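Local coordinates for protein peptide ABC transporter permease (Staphylococcus hominis, PDB 6EXS) that probably imports peptides across the membrane as a POT-family major facilitator transporter, including the thioalcohol-conjugated peptide that serves as a precursor of axillary malodour, at residues W79-D82 against G86-G89; L69-S74 against V436-N441; N134-L139 against A149-F154. All blocks are in the same frame, centred on the assembly; numbering follows the deposited sequence.

Contact 1: residues W79-D82 against G86-G89; sequences WIAD and GTRG. With OLC ((2R)-2,3-dihydroxypropyl (9Z)-octadec-9-enoate), chain D; OLC ((2R)-2,3-dihydroxypropyl (9Z)-octadec-9-enoate), chain M.
A81 meets G86 and T87 where helix 74-106 bends sharply back on itself, in the W-I-A-D and G-T-R pieces of a sequence resembling motif A of the major facilitator superfamily, the cytoplasmic link between the second and third transmembrane helices. At G86 the amide N gives a weak bond to A81 O, 2.8 Å long but bent to 129° at the hydrogen, so the carbonyl is taken by an amide five residues on. The backbone angles of G86 suit a residue without a side chain, since a CB there would jam against the carbonyl O of the preceding residue. The carbonyl of the same glycine also lies close to the A81 methyl, with G86 O 3.4 Å from A81 CB. T87 follows, its CG2 4.0 Å from A81 CB; chi1 of 56° sets OG1 between the backbone N and the carbonyl carbon and leaves CG2 to meet the alanine. Both A81 and T87 also lie on N131 of helix 110-137. The first side-chain bond of R88 points away from 79-82, and its guanidinium group is bonded by Y196 OH, N200 OD1 and the carbonyls of G205 and V207, which ties the turn to helix 178-204 and the loop after it. At G89 the bare CA sits 3.6 Å from C21 of the lipid OLC of chain M. Another lipid, OLC of chain D, borders the turn before the bend. There the W79 indole, its CG anti to the backbone N (chi1 -178°), carries lipid C4 near its rim and, over one face, lipid O19, 3.2 Å from W79 CD1.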
loop_
_atom_site.group_PDB
_atom_site.type_symbol
_atom_site.label_atom_id
_atom_site.label_comp_id
_atom_site.label_asym_id
_atom_site.label_seq_id
_atom_site.Cartn_x
_atom_site.Cartn_y
_atom_site.Cartn_z
ATOM N N TRP A 79 -5.833 16.285 3.527
ATOM C CA TRP A 79 -6.216 17.472 4.301
ATOM C C TRP A 79 -5.534 18.714 3.713
ATOM O O TRP A 79 -6.212 19.726 3.507
ATOM C CB TRP A 79 -5.843 17.307 5.790
ATOM C CG TRP A 79 -6.238 18.463 6.676
ATOM C CD1 TRP A 79 -7.388 18.582 7.402
ATOM C CD2 TRP A 79 -5.461 19.643 6.959
ATOM N NE1 TRP A 79 -7.375 19.753 8.127
ATOM C CE2 TRP A 79 -6.222 20.442 7.847
ATOM C CE3 TRP A 79 -4.208 20.117 6.528
ATOM C CZ2 TRP A 79 -5.761 21.678 8.325
ATOM C CZ3 TRP A 79 -3.750 21.336 7.008
ATOM C CH2 TRP A 79 -4.526 22.107 7.888
ATOM N N ILE A 80 -4.195 18.633 3.447
ATOM C CA ILE A 80 -3.364 19.692 2.835
ATOM C C ILE A 80 -4.011 20.133 1.526
ATOM O O ILE A 80 -4.261 21.319 1.343
ATOM C CB ILE A 80 -1.876 19.246 2.643
ATOM C CG1 ILE A 80 -1.145 19.170 4.005
ATOM C CG2 ILE A 80 -1.130 20.172 1.650
ATOM C CD1 ILE A 80 0.145 18.385 4.007
ATOM N N ALA A 81 -4.327 19.171 0.650
ATOM C CA ALA A 81 -4.990 19.429 -0.625
ATOM C C ALA A 81 -6.356 20.087 -0.420
ATOM O O ALA A 81 -6.676 21.046 -1.120
ATOM C CB ALA A 81 -5.171 18.128 -1.385
ATOM N N ASP A 82 -7.150 19.569 0.540
ATOM C CA ASP A 82 -8.508 20.025 0.822
ATOM C C ASP A 82 -8.587 21.401 1.445
ATOM O O ASP A 82 -9.577 22.092 1.232
ATOM C CB ASP A 82 -9.242 19.006 1.710
ATOM C CG ASP A 82 -10.740 19.220 1.757
ATOM O OD1 ASP A 82 -11.427 18.787 0.811
ATOM O OD2 ASP A 82 -11.223 19.835 2.737
ATOM N N GLY A 86 -5.077 22.530 -2.925
ATOM C CA GLY A 86 -5.941 21.933 -3.926
ATOM C C GLY A 86 -5.315 20.594 -4.235
ATOM O O GLY A 86 -4.188 20.331 -3.804
ATOM N N THR A 87 -6.012 19.729 -4.969
ATOM C CA THR A 87 -5.485 18.395 -5.271
ATOM C C THR A 87 -4.378 18.448 -6.326
ATOM O O THR A 87 -3.450 17.647 -6.250
ATOM C CB THR A 87 -6.612 17.412 -5.610
ATOM O OG1 THR A 87 -7.384 17.942 -6.680
ATOM C CG2 THR A 87 -7.530 17.147 -4.419
ATOM N N ARG A 88 -4.441 19.415 -7.266
ATOM C CA ARG A 88 -3.445 19.559 -8.341
ATOM C C ARG A 88 -2.064 19.910 -7.820
ATOM O O ARG A 88 -1.099 19.206 -8.136
ATOM C CB ARG A 88 -3.901 20.552 -9.421
ATOM C CG ARG A 88 -5.128 20.087 -10.180
ATOM C CD ARG A 88 -4.855 19.155 -11.355
ATOM N NE ARG A 88 -4.333 19.856 -12.529
ATOM C CZ ARG A 88 -5.073 20.543 -13.394
ATOM N NH1 ARG A 88 -6.385 20.652 -13.217
ATOM N NH2 ARG A 88 -4.507 21.135 -14.437
ATOM N N GLY A 89 -1.996 20.957 -6.999
ATOM C CA GLY A 89 -0.766 21.416 -6.369
ATOM C C GLY A 89 -0.100 20.329 -5.556
ATOM O O GLY A 89 1.100 20.096 -5.712
HETATM C C24 OLC D . -9.730 14.760 8.536
HETATM C C6 OLC D . -0.345 18.300 8.442
HETATM C C5 OLC D . -1.317 17.898 9.539
HETATM C C4 OLC D . -2.761 18.268 9.247
HETATM C C3 OLC D . -3.735 17.946 10.368
HETATM C C2 OLC D . -4.310 16.533 10.304
HETATM C C21 OLC D . -7.278 15.279 8.531
HETATM C C1 OLC D . -5.772 16.481 9.965
HETATM C C22 OLC D . -8.407 14.580 9.251
HETATM O O19 OLC D . -6.565 17.355 10.209
HETATM O O25 OLC D . -10.782 14.068 9.195
HETATM O O23 OLC D . -8.101 13.187 9.342
HETATM O O20 OLC D . -6.088 15.323 9.360
HETATM C C24 OLC M . 0.121 25.618 -4.689
HETATM C C5 OLC M . 8.421 23.458 -6.403
HETATM C C4 OLC M . 7.238 22.527 -6.605
HETATM C C3 OLC M . 5.893 23.232 -6.570
HETATM C C2 OLC M . 4.722 22.270 -6.713
HETATM C C21 OLC M . 1.744 23.741 -5.102
HETATM C C1 OLC M . 3.369 22.925 -6.675
HETATM C C22 OLC M . 1.535 25.238 -5.078
HETATM O O19 OLC M . 2.589 22.928 -7.592
HETATM O O25 OLC M . -0.816 25.276 -5.704
HETATM O O23 OLC M . 2.464 25.832 -4.164
HETATM O O20 OLC M . 3.120 23.469 -5.470
#

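Contact 2: residues L69-S74 against V436-N441; sequences LIYMSS and VWLLTN. With OLC ((2R)-2,3-dihydroxypropyl (9Z)-octadec-9-enoate), chain C.
The Y71 ring meets L438 at its edge and N441 over one face, joining helix 56-72, early in the chain, to helix 430-451, near its end. In the usual transporter fold of this superfamily these correspond to transmembrane helices 2 and 11, so the contact spans the chain's two halves. Chi1 of -72° places CG of Y71 anti to the carbonyl carbon, which carries the ring across to the other helix. L438 approaches in the ring plane: its CD1 is 3.7 Å from Y71 CD2, and the two side chains meet at about a right angle. Although the first bond of L438 runs alongside the partner helix, its branched end leans in. N441 takes the face instead. With CG anti to its own backbone N (chi1 -166°), the amide oxygen OD1 stands 3.6 Å above the Y71 ring plane, over the centre, and the amide is inclined 44° to the ring. At the other end ND2 bonds to E303 OE2, which helps to hold the amide. On the residue before, T440 OG1 bonds back to W437 O, one turn earlier, at 2.7 Å and stands over one face of the W437 ring, 3.3 Å above its plane and offset toward the rim. The Y71 side chain comes within about 6 Å of the bound conjugated peptide, so the contact borders the substrate site. Around it, helix 110-137 supports I70 and S74, helix 249-273 receives M72 and L439, and helix 279-302 backs T440 and N441 through W299.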
loop_
_atom_site.group_PDB
_atom_site.type_symbol
_atom_site.label_atom_id
_atom_site.label_comp_id
_atom_site.label_asym_id
_atom_site.label_seq_id
_atom_site.Cartn_x
_atom_site.Cartn_y
_atom_site.Cartn_z
ATOM N N LEU A 69 3.939 4.028 6.865
ATOM C CA LEU A 69 4.045 5.490 6.830
ATOM C C LEU A 69 3.533 6.089 5.543
ATOM O O LEU A 69 2.917 7.143 5.599
ATOM C CB LEU A 69 5.451 5.998 7.163
ATOM C CG LEU A 69 5.832 5.911 8.652
ATOM C CD1 LEU A 69 7.318 6.002 8.840
ATOM C CD2 LEU A 69 5.129 6.979 9.483
ATOM N N ILE A 70 3.723 5.403 4.401
ATOM C CA ILE A 70 3.209 5.853 3.102
ATOM C C ILE A 70 1.675 5.984 3.132
ATOM O O ILE A 70 1.150 7.010 2.704
ATOM C CB ILE A 70 3.732 4.963 1.934
ATOM C CG1 ILE A 70 5.164 5.373 1.564
ATOM C CG2 ILE A 70 2.792 5.019 0.700
ATOM C CD1 ILE A 70 5.949 4.337 1.003
ATOM N N TYR A 71 0.984 4.971 3.696
ATOM C CA TYR A 71 -0.471 4.907 3.828
ATOM C C TYR A 71 -1.003 5.857 4.906
ATOM O O TYR A 71 -2.062 6.450 4.699
ATOM C CB TYR A 71 -0.935 3.448 4.032
ATOM C CG TYR A 71 -0.805 2.621 2.765
ATOM C CD1 TYR A 71 0.416 2.068 2.394
ATOM C CD2 TYR A 71 -1.882 2.458 1.900
ATOM C CE1 TYR A 71 0.567 1.378 1.192
ATOM C CE2 TYR A 71 -1.748 1.758 0.698
ATOM C CZ TYR A 71 -0.518 1.216 0.350
ATOM O OH TYR A 71 -0.359 0.512 -0.823
ATOM N N MET A 72 -0.254 6.039 6.034
ATOM C CA MET A 72 -0.612 6.957 7.138
ATOM C C MET A 72 -0.539 8.421 6.711
ATOM O O MET A 72 -1.394 9.209 7.104
ATOM C CB MET A 72 0.307 6.751 8.353
ATOM C CG MET A 72 -0.254 5.837 9.410
ATOM S SD MET A 72 1.035 5.338 10.573
ATOM C CE MET A 72 0.375 3.812 11.131
ATOM N N SER A 73 0.474 8.787 5.912
ATOM C CA SER A 73 0.667 10.161 5.440
ATOM C C SER A 73 -0.380 10.639 4.394
ATOM O O SER A 73 -0.426 11.839 4.110
ATOM C CB SER A 73 2.086 10.357 4.921
ATOM O OG SER A 73 2.294 9.602 3.741
ATOM N N SER A 74 -1.215 9.731 3.831
ATOM C CA SER A 74 -2.272 10.128 2.884
ATOM C C SER A 74 -3.365 10.918 3.616
ATOM O O SER A 74 -4.046 11.728 2.995
ATOM C CB SER A 74 -2.879 8.922 2.182
ATOM O OG SER A 74 -3.558 8.108 3.120
ATOM N N VAL A 436 -10.485 4.653 7.234
ATOM C CA VAL A 436 -10.535 3.363 7.943
ATOM C C VAL A 436 -10.222 2.168 7.003
ATOM O O VAL A 436 -9.530 1.254 7.457
ATOM C CB VAL A 436 -11.785 3.090 8.833
ATOM C CG1 VAL A 436 -11.941 4.145 9.927
ATOM C CG2 VAL A 436 -13.062 2.946 8.021
ATOM N N TRP A 437 -10.673 2.167 5.720
ATOM C CA TRP A 437 -10.298 1.064 4.811
ATOM C C TRP A 437 -8.789 1.144 4.446
ATOM O O TRP A 437 -8.132 0.116 4.305
ATOM C CB TRP A 437 -11.221 0.927 3.568
ATOM C CG TRP A 437 -10.590 0.172 2.424
ATOM C CD1 TRP A 437 -10.104 0.708 1.267
ATOM C CD2 TRP A 437 -10.220 -1.223 2.405
ATOM N NE1 TRP A 437 -9.473 -0.263 0.519
ATOM C CE2 TRP A 437 -9.524 -1.456 1.196
ATOM C CE3 TRP A 437 -10.383 -2.294 3.305
ATOM C CZ2 TRP A 437 -9.046 -2.725 0.838
ATOM C CZ3 TRP A 437 -9.878 -3.544 2.963
ATOM C CH2 TRP A 437 -9.230 -3.752 1.740
ATOM N N LEU A 438 -8.243 2.366 4.363
ATOM C CA LEU A 438 -6.827 2.625 4.107
ATOM C C LEU A 438 -5.986 2.225 5.344
ATOM O O LEU A 438 -4.866 1.726 5.198
ATOM C CB LEU A 438 -6.653 4.112 3.788
ATOM C CG LEU A 438 -5.424 4.546 2.994
ATOM C CD1 LEU A 438 -5.316 3.815 1.649
ATOM C CD2 LEU A 438 -5.502 6.001 2.716
ATOM N N LEU A 439 -6.563 2.402 6.553
ATOM C CA LEU A 439 -5.948 2.035 7.818
ATOM C C LEU A 439 -5.878 0.523 8.042
ATOM O O LEU A 439 -5.018 0.089 8.802
ATOM C CB LEU A 439 -6.606 2.752 9.005
ATOM C CG LEU A 439 -6.015 4.128 9.340
ATOM C CD1 LEU A 439 -6.863 4.845 10.350
ATOM C CD2 LEU A 439 -4.575 4.022 9.856
ATOM N N THR A 440 -6.725 -0.292 7.358
ATOM C CA THR A 440 -6.627 -1.757 7.461
ATOM C C THR A 440 -5.239 -2.170 6.968
ATOM O O THR A 440 -4.669 -3.110 7.507
ATOM C CB THR A 440 -7.752 -2.510 6.709
ATOM O OG1 THR A 440 -7.632 -2.340 5.296
ATOM C CG2 THR A 440 -9.140 -2.120 7.161
ATOM N N ASN A 441 -4.672 -1.414 5.990
ATOM C CA ASN A 441 -3.334 -1.643 5.438
ATOM C C ASN A 441 -2.236 -0.930 6.241
ATOM O O ASN A 441 -1.230 -1.561 6.579
ATOM C CB ASN A 441 -3.263 -1.308 3.946
ATOM C CG ASN A 441 -2.007 -1.851 3.299
ATOM O OD1 ASN A 441 -0.933 -1.233 3.335
ATOM N ND2 ASN A 441 -2.096 -3.046 2.749
HETATM C C10 OLC C . 2.623 14.699 5.948
HETATM C C9 OLC C . 3.332 14.195 6.951
HETATM C C11 OLC C . 2.243 14.032 4.656
HETATM C C8 OLC C . 3.942 12.826 7.052
HETATM C C24 OLC C . -4.505 12.648 13.121
HETATM C C12 OLC C . 1.764 15.015 3.598
HETATM C C7 OLC C . 3.758 12.187 8.428
HETATM C C6 OLC C . 3.489 10.691 8.364
HETATM C C5 OLC C . 2.935 10.071 9.641
HETATM C C4 OLC C . 1.565 10.571 10.073
HETATM C C3 OLC C . 0.830 9.590 10.972
HETATM C C2 OLC C . -0.239 10.228 11.856
HETATM C C21 OLC C . -2.779 12.863 11.288
HETATM C C1 OLC C . -1.344 10.939 11.127
HETATM C C22 OLC C . -4.197 12.482 11.650
HETATM O O19 OLC C . -1.715 10.677 10.013
HETATM O O25 OLC C . -5.891 12.442 13.370
HETATM O O23 OLC C . -5.079 13.311 10.895
HETATM O O20 OLC C . -1.878 11.903 11.894
#

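Contact 3: residues N134-L139 against A149-F154; sequences NIVGRL and AGFVIF. With OLC ((2R)-2,3-dihydroxypropyl (9Z)-octadec-9-enoate), chain L.
F154 N bonds to G150 O at 2.9 Å, an ordinary backbone bond of the helix in which F151 and F154, three residues apart, both turn their rings to helix 110-137. There V136 meets both rings, one methyl to each. Its chi1 of 168° puts CG1 anti to the backbone N and CG2 anti to the carbonyl carbon, which turns CG1 to F151 and CG2 to F154. CG1 rests over the F151 face, 4.0 Å from the ring centroid and 20° off the normal; CG2 rests likewise over F154, 3.9 Å from its centroid and 21° off. These are CH-pi contacts, each displaced toward the ring rim. F151 also extends to the next residue, where its CZ lies 3.5 Å from G137 N and 3.6 Å from G137 CA. The absence of a side chain there lets the ring tip sit close to the backbone. This is the apolar seam of two successive helices, corresponding to transmembrane helices 4 and 5 of the superfamily fold. Helix 16-44 closes one side, with V136 on L18 and L21 and F154 on E25, while I135 leads across to L21 and also to T91 of helix 74-106.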
loop_
_atom_site.group_PDB
_atom_site.type_symbol
_atom_site.label_atom_id
_atom_site.label_comp_id
_atom_site.label_asym_id
_atom_site.label_seq_id
_atom_site.Cartn_x
_atom_site.Cartn_y
_atom_site.Cartn_z
ATOM N N ASN A 134 -8.503 11.409 -6.399
ATOM C CA ASN A 134 -9.531 12.418 -6.284
ATOM C C ASN A 134 -9.764 13.109 -7.638
ATOM O O ASN A 134 -10.921 13.228 -8.064
ATOM C CB ASN A 134 -9.127 13.416 -5.209
ATOM C CG ASN A 134 -10.246 14.300 -4.766
ATOM O OD1 ASN A 134 -10.667 15.206 -5.484
ATOM N ND2 ASN A 134 -10.758 14.045 -3.576
ATOM N N ILE A 135 -8.669 13.539 -8.319
ATOM C CA ILE A 135 -8.708 14.199 -9.639
ATOM C C ILE A 135 -9.430 13.316 -10.660
ATOM O O ILE A 135 -10.329 13.805 -11.338
ATOM C CB ILE A 135 -7.300 14.677 -10.117
ATOM C CG1 ILE A 135 -6.770 15.815 -9.208
ATOM C CG2 ILE A 135 -7.326 15.127 -11.587
ATOM C CD1 ILE A 135 -5.232 16.002 -9.218
ATOM N N VAL A 136 -9.073 12.012 -10.707
ATOM C CA VAL A 136 -9.660 10.975 -11.578
ATOM C C VAL A 136 -11.202 10.960 -11.471
ATOM O O VAL A 136 -11.883 11.068 -12.492
ATOM C CB VAL A 136 -9.033 9.579 -11.307
ATOM C CG1 VAL A 136 -9.823 8.468 -11.984
ATOM C CG2 VAL A 136 -7.571 9.536 -11.739
ATOM N N GLY A 137 -11.723 10.871 -10.244
ATOM C CA GLY A 137 -13.162 10.878 -9.992
ATOM C C GLY A 137 -13.855 12.192 -10.308
ATOM O O GLY A 137 -15.025 12.188 -10.696
ATOM N N ARG A 138 -13.133 13.332 -10.171
ATOM C CA ARG A 138 -13.684 14.673 -10.428
ATOM C C ARG A 138 -13.679 15.061 -11.935
ATOM O O ARG A 138 -14.154 16.139 -12.307
ATOM C CB ARG A 138 -13.013 15.740 -9.536
ATOM C CG ARG A 138 -13.413 15.599 -8.064
ATOM C CD ARG A 138 -13.796 16.909 -7.397
ATOM N NE ARG A 138 -13.056 17.113 -6.147
ATOM C CZ ARG A 138 -13.472 16.724 -4.945
ATOM N NH1 ARG A 138 -14.639 16.103 -4.808
ATOM N NH2 ARG A 138 -12.724 16.950 -3.870
ATOM N N LEU A 139 -13.219 14.135 -12.792
ATOM C CA LEU A 139 -13.215 14.247 -14.254
ATOM C C LEU A 139 -14.591 13.860 -14.800
ATOM O O LEU A 139 -14.888 14.173 -15.955
ATOM C CB LEU A 139 -12.173 13.289 -14.882
ATOM C CG LEU A 139 -10.685 13.511 -14.657
ATOM C CD1 LEU A 139 -9.898 12.468 -15.405
ATOM C CD2 LEU A 139 -10.250 14.896 -15.103
ATOM N N ALA A 149 -15.798 2.247 -14.071
ATOM C CA ALA A 149 -14.977 1.657 -15.133
ATOM C C ALA A 149 -13.701 2.470 -15.294
ATOM O O ALA A 149 -12.664 1.898 -15.614
ATOM C CB ALA A 149 -15.749 1.618 -16.447
ATOM N N GLY A 150 -13.792 3.783 -15.053
ATOM C CA GLY A 150 -12.667 4.708 -15.118
ATOM C C GLY A 150 -11.599 4.408 -14.086
ATOM O O GLY A 150 -10.406 4.475 -14.394
ATOM N N PHE A 151 -12.021 4.049 -12.858
ATOM C CA PHE A 151 -11.110 3.668 -11.782
ATOM C C PHE A 151 -10.518 2.286 -12.042
ATOM O O PHE A 151 -9.323 2.108 -11.851
ATOM C CB PHE A 151 -11.794 3.753 -10.414
ATOM C CG PHE A 151 -11.843 5.151 -9.834
ATOM C CD1 PHE A 151 -10.720 5.715 -9.235
ATOM C CD2 PHE A 151 -13.025 5.877 -9.834
ATOM C CE1 PHE A 151 -10.776 6.995 -8.673
ATOM C CE2 PHE A 151 -13.082 7.152 -9.261
ATOM C CZ PHE A 151 -11.958 7.702 -8.687
ATOM N N VAL A 152 -11.318 1.331 -12.556
ATOM C CA VAL A 152 -10.817 -0.001 -12.922
ATOM C C VAL A 152 -9.624 0.166 -13.894
ATOM O O VAL A 152 -8.573 -0.441 -13.666
ATOM C CB VAL A 152 -11.937 -0.910 -13.492
ATOM C CG1 VAL A 152 -11.363 -2.130 -14.219
ATOM C CG2 VAL A 152 -12.902 -1.341 -12.391
ATOM N N ILE A 153 -9.767 1.050 -14.920
ATOM C CA ILE A 153 -8.694 1.383 -15.878
ATOM C C ILE A 153 -7.529 2.060 -15.121
ATOM O O ILE A 153 -6.395 1.626 -15.269
ATOM C CB ILE A 153 -9.217 2.246 -17.069
ATOM C CG1 ILE A 153 -10.213 1.447 -17.928
ATOM C CG2 ILE A 153 -8.071 2.835 -17.924
ATOM C CD1 ILE A 153 -11.211 2.298 -18.679
ATOM N N PHE A 154 -7.812 3.091 -14.296
ATOM C CA PHE A 154 -6.766 3.798 -13.545
ATOM C C PHE A 154 -5.894 2.859 -12.694
ATOM O O PHE A 154 -4.672 3.011 -12.669
ATOM C CB PHE A 154 -7.355 4.940 -12.688
ATOM C CG PHE A 154 -6.363 5.661 -11.803
ATOM C CD1 PHE A 154 -5.463 6.573 -12.339
ATOM C CD2 PHE A 154 -6.333 5.432 -10.436
ATOM C CE1 PHE A 154 -4.553 7.240 -11.518
ATOM C CE2 PHE A 154 -5.414 6.093 -9.617
ATOM C CZ PHE A 154 -4.542 7.002 -10.162
HETATM C C24 OLC L . -9.877 -0.246 -22.152
HETATM C C5 OLC L . -1.536 -0.175 -22.717
HETATM C C4 OLC L . -3.026 0.082 -22.595
HETATM C C3 OLC L . -3.379 1.071 -21.499
HETATM C C2 OLC L . -4.859 1.445 -21.451
HETATM C C21 OLC L . -7.582 -1.055 -21.537
HETATM C C1 OLC L . -5.755 0.363 -20.923
HETATM C C22 OLC L . -8.926 -0.594 -21.029
HETATM O O19 OLC L . -5.578 -0.228 -19.889
HETATM O O25 OLC L . -11.181 0.005 -21.653
HETATM O O23 OLC L . -9.487 -1.635 -20.225
HETATM O O20 OLC L . -6.785 0.135 -21.752
#

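How the contacts relate
Along the chain the order is 69-74, then the whole of contact 1, then the whole of contact 3, and finally 436-441, so contacts 1 and 3 both lie inside the long loop closed by contact 2. The centres of contacts 1 and 2 are about 17 Å apart, with nearest atoms about 5 Å apart; those of contacts 2 and 3 are about 20 Å apart, with nearest atoms about 10 Å apart. Contacts 1 and 3, also about 17 Å between centres, do touch, T87 OG1 lying 3.4 Å from I135 CG1. In the chain's first half, contact 1 closes the bend within helix 74-106 and contact 3 joins helices 110-137 and 147-174, whereas contact 2, nearest the chain centre, joins that half to the other beside the substrate.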